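Local coordinates for protein OXA-46 oxacillinase (Pseudomonas aeruginosa, PDB 3IF6) that probably hydrolyses beta-lactam antibiotics to substituted beta-amino acids, as a class D beta-lactamase that confers antibiotic resistance, at residues S36-E41 with D245-E250. Sequence-based numbering, arbitrary orientation.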
ATOM      1  N   SER C  36       2.636  -8.593 -30.780  1.00 49.03           N
ATOM      2  CA  SER C  36       2.182  -8.588 -32.177  1.00 50.33           C
ATOM      3  C   SER C  36       0.659  -8.477 -32.354  1.00 50.77           C
ATOM      4  O   SER C  36       0.197  -7.997 -33.386  1.00 51.30           O
ATOM      5  CB  SER C  36       2.778  -9.762 -32.981  1.00 50.36           C
ATOM      6  OG  SER C  36       2.090 -10.974 -32.736  1.00 50.26           O
ATOM      7  N   ASP C  37      -0.104  -8.892 -31.341  1.00 51.71           N
ATOM      8  CA  ASP C  37      -1.582  -8.748 -31.323  1.00 51.91           C
ATOM      9  C   ASP C  37      -1.997  -7.263 -31.190  1.00 51.86           C
ATOM     10  O   ASP C  37      -3.092  -6.868 -31.596  1.00 51.99           O
ATOM     11  CB  ASP C  37      -2.217  -9.587 -30.184  1.00 51.81           C
ATOM     12  CG  ASP C  37      -2.432 -11.077 -30.553  1.00 52.51           C
ATOM     13  OD1 ASP C  37      -2.816 -11.853 -29.647  1.00 51.23           O
ATOM     14  OD2 ASP C  37      -2.250 -11.487 -31.727  1.00 52.28           O
ATOM     15  N   LEU C  38      -1.130  -6.445 -30.611  1.00 51.61           N
ATOM     16  CA  LEU C  38      -1.379  -5.006 -30.576  1.00 51.66           C
ATOM     17  C   LEU C  38      -0.502  -4.231 -31.571  1.00 51.23           C
ATOM     18  O   LEU C  38      -0.393  -3.007 -31.481  1.00 50.80           O
ATOM     19  CB  LEU C  38      -1.231  -4.465 -29.149  1.00 51.98           C
ATOM     20  CG  LEU C  38      -2.466  -4.677 -28.251  1.00 53.32           C
ATOM     21  CD1 LEU C  38      -2.137  -4.409 -26.791  1.00 54.61           C
ATOM     22  CD2 LEU C  38      -3.688  -3.820 -28.684  1.00 54.20           C
ATOM     23  N   GLN C  39       0.086  -4.970 -32.524  1.00 51.00           N
ATOM     24  CA  GLN C  39       1.032  -4.464 -33.537  1.00 50.82           C
ATOM     25  C   GLN C  39       2.181  -3.647 -32.935  1.00 50.35           C
ATOM     26  O   GLN C  39       2.628  -2.671 -33.551  1.00 50.88           O
ATOM     27  CB  GLN C  39       0.335  -3.640 -34.649  1.00 51.19           C
ATOM     28  CG  GLN C  39      -0.986  -4.201 -35.196  1.00 52.57           C
ATOM     29  CD  GLN C  39      -2.199  -3.722 -34.387  1.00 56.41           C
ATOM     30  OE1 GLN C  39      -3.093  -4.510 -34.026  1.00 56.92           O
ATOM     31  NE2 GLN C  39      -2.223  -2.421 -34.083  1.00 57.72           N
ATOM     32  N   ALA C  40       2.658  -4.043 -31.746  1.00 49.15           N
ATOM     33  CA  ALA C  40       3.731  -3.315 -31.043  1.00 47.28           C
ATOM     34  C   ALA C  40       5.125  -3.942 -31.251  1.00 46.09           C
ATOM     35  O   ALA C  40       5.246  -5.109 -31.638  1.00 44.95           O
ATOM     36  CB  ALA C  40       3.406  -3.207 -29.563  1.00 46.95           C
ATOM     37  N   GLU C  41       6.162  -3.140 -31.021  1.00 45.18           N
ATOM     38  CA  GLU C  41       7.543  -3.620 -31.056  1.00 45.40           C
ATOM     39  C   GLU C  41       8.087  -3.333 -29.694  1.00 44.19           C
ATOM     40  O   GLU C  41       8.110  -2.183 -29.291  1.00 44.46           O
ATOM     41  CB  GLU C  41       8.416  -2.871 -32.086  1.00 45.79           C
ATOM     42  CG  GLU C  41       7.928  -2.939 -33.529  1.00 49.02           C
ATOM     43  CD  GLU C  41       8.299  -4.243 -34.191  1.00 52.59           C
ATOM     44  OE1 GLU C  41       9.515  -4.505 -34.324  1.00 55.34           O
ATOM     45  OE2 GLU C  41       7.386  -5.005 -34.572  1.00 53.74           O
ATOM     46  N   ASP C 245      -0.475   5.173 -28.784  1.00 51.92           N
ATOM     47  CA  ASP C 245       0.180   3.898 -28.518  1.00 51.83           C
ATOM     48  C   ASP C 245       0.372   3.684 -27.024  1.00 51.13           C
ATOM     49  O   ASP C 245       0.647   2.564 -26.588  1.00 50.96           O
ATOM     50  CB  ASP C 245       1.554   3.845 -29.212  1.00 51.70           C
ATOM     51  CG  ASP C 245       1.455   3.494 -30.679  1.00 50.85           C
ATOM     52  OD1 ASP C 245       0.406   2.993 -31.132  1.00 48.73           O
ATOM     53  OD2 ASP C 245       2.458   3.713 -31.379  1.00 52.48           O
ATOM     54  N   LEU C 246       0.238   4.774 -26.269  1.00 50.34           N
ATOM     55  CA  LEU C 246       0.566   4.822 -24.841  1.00 49.80           C
ATOM     56  C   LEU C 246      -0.058   3.688 -24.025  1.00 48.74           C
ATOM     57  O   LEU C 246       0.514   3.259 -23.035  1.00 48.60           O
ATOM     58  CB  LEU C 246       0.255   6.217 -24.243  1.00 49.75           C
ATOM     59  CG  LEU C 246       1.436   7.196 -24.080  1.00 50.39           C
ATOM     60  CD1 LEU C 246       2.471   7.088 -25.205  1.00 52.33           C
ATOM     61  CD2 LEU C 246       0.997   8.656 -23.872  1.00 49.70           C
ATOM     62  N   PHE C 247      -1.183   3.173 -24.502  1.00 47.94           N
ATOM     63  CA  PHE C 247      -2.031   2.287 -23.724  1.00 47.60           C
ATOM     64  C   PHE C 247      -1.609   0.835 -23.777  1.00 47.85           C
ATOM     65  O   PHE C 247      -1.880   0.076 -22.829  1.00 48.28           O
ATOM     66  CB  PHE C 247      -3.492   2.387 -24.187  1.00 46.73           C
ATOM     67  CG  PHE C 247      -3.799   1.585 -25.423  1.00 45.58           C
ATOM     68  CD1 PHE C 247      -4.514   0.393 -25.330  1.00 43.74           C
ATOM     69  CD2 PHE C 247      -3.385   2.033 -26.696  1.00 45.45           C
ATOM     70  CE1 PHE C 247      -4.818  -0.358 -26.483  1.00 43.86           C
ATOM     71  CE2 PHE C 247      -3.675   1.296 -27.865  1.00 42.18           C
ATOM     72  CZ  PHE C 247      -4.397   0.098 -27.759  1.00 44.99           C
ATOM     73  N   LYS C 248      -1.011   0.428 -24.892  1.00 47.41           N
ATOM     74  CA  LYS C 248      -0.598  -0.972 -25.043  1.00 47.10           C
ATOM     75  C   LYS C 248       0.653  -1.320 -24.227  1.00 45.98           C
ATOM     76  O   LYS C 248       0.987  -2.492 -24.082  1.00 46.28           O
ATOM     77  CB  LYS C 248      -0.492  -1.423 -26.524  1.00 47.49           C
ATOM     78  CG  LYS C 248      -0.342  -0.337 -27.590  1.00 47.81           C
ATOM     79  CD  LYS C 248       0.003  -0.942 -28.981  1.00 48.08           C
ATOM     80  CE  LYS C 248      -0.544  -0.065 -30.135  1.00 50.59           C
ATOM     81  NZ  LYS C 248       0.331   0.032 -31.346  1.00 48.91           N
ATOM     82  N   ARG C 249       1.326  -0.313 -23.680  1.00 44.73           N
ATOM     83  CA  ARG C 249       2.319  -0.548 -22.630  1.00 44.40           C
ATOM     84  C   ARG C 249       1.766  -1.458 -21.477  1.00 44.40           C
ATOM     85  O   ARG C 249       2.192  -2.615 -21.331  1.00 43.69           O
ATOM     86  CB  ARG C 249       2.783   0.783 -22.042  1.00 44.76           C
ATOM     87  CG  ARG C 249       3.292   1.800 -23.034  1.00 43.11           C
ATOM     88  CD  ARG C 249       3.721   3.053 -22.278  1.00 41.65           C
ATOM     89  NE  ARG C 249       2.598   3.920 -21.913  1.00 40.05           N
ATOM     90  CZ  ARG C 249       2.736   5.049 -21.215  1.00 41.66           C
ATOM     91  NH1 ARG C 249       3.941   5.435 -20.820  1.00 40.81           N
ATOM     92  NH2 ARG C 249       1.676   5.798 -20.902  1.00 42.04           N
ATOM     93  N   GLU C 250       0.810  -0.931 -20.689  1.00 43.74           N
ATOM     94  CA  GLU C 250       0.100  -1.720 -19.664  1.00 43.03           C
ATOM     95  C   GLU C 250      -0.598  -2.933 -20.232  1.00 42.40           C
ATOM     96  O   GLU C 250      -0.579  -3.994 -19.591  1.00 42.86           O
ATOM     97  CB  GLU C 250      -0.925  -0.902 -18.882  1.00 42.89           C
ATOM     98  CG  GLU C 250      -0.305  -0.007 -17.845  1.00 43.97           C
ATOM     99  CD  GLU C 250      -1.279   0.420 -16.752  1.00 47.46           C
ATOM    100  OE1 GLU C 250      -2.226  -0.347 -16.447  1.00 48.96           O
ATOM    101  OE2 GLU C 250      -1.078   1.516 -16.173  1.00 48.22           O
TER
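With CG of Leu38 opposite its own carbonyl carbon (chi1 -81°), the leucine branches are directed at the root of Lys248. The middle of the lysine chain is nearly extended (chi2 170°), which lays CD and CE alongside Leu38 O; the bend at chi4 then leaves NZ between that oxygen and OD1 of Asp245. The two side chains thus lie alongside with their directions reversed: Leu38 CD1 is 3.4 Å from Lys248 CB, and Leu38 CB is 3.7 Å from Lys248 CD further out. The other branch, CD2, reaches CZ of Phe247 at 4.1 Å, meeting the ring obliquely; Lys248 CG lies over one face of that same ring.

At the tip, Lys248 NZ gives a weak hydrogen bond of 3.1 Å to Leu38 O and forms a salt bridge of 3.0 Å with OD1 of Asp245, approaching from above the carboxylate plane, 63° out of it. Asp245 OD2 is held in turn by the backbone N of Asn241. Leu38 precedes Gln39, the C-prime residue at positive phi of the Schellman motif that ends helix 32-36. Leu38 and Ala40, whose CB also touches Lys248 CD, pack on Ile252, so the contact joins this turn to the start of the C-terminal helix 248-259, at the surface and away from Ser72, the predicted acyl-ester nucleophile.

The chemistry is that of an amphipathic lysine: its methylenes serve as apolar packing, while its ammonium is held mainly by Asp245 within 245-250, which probably stabilises the positive charge, and only weakly linked across the contact to Leu38 O.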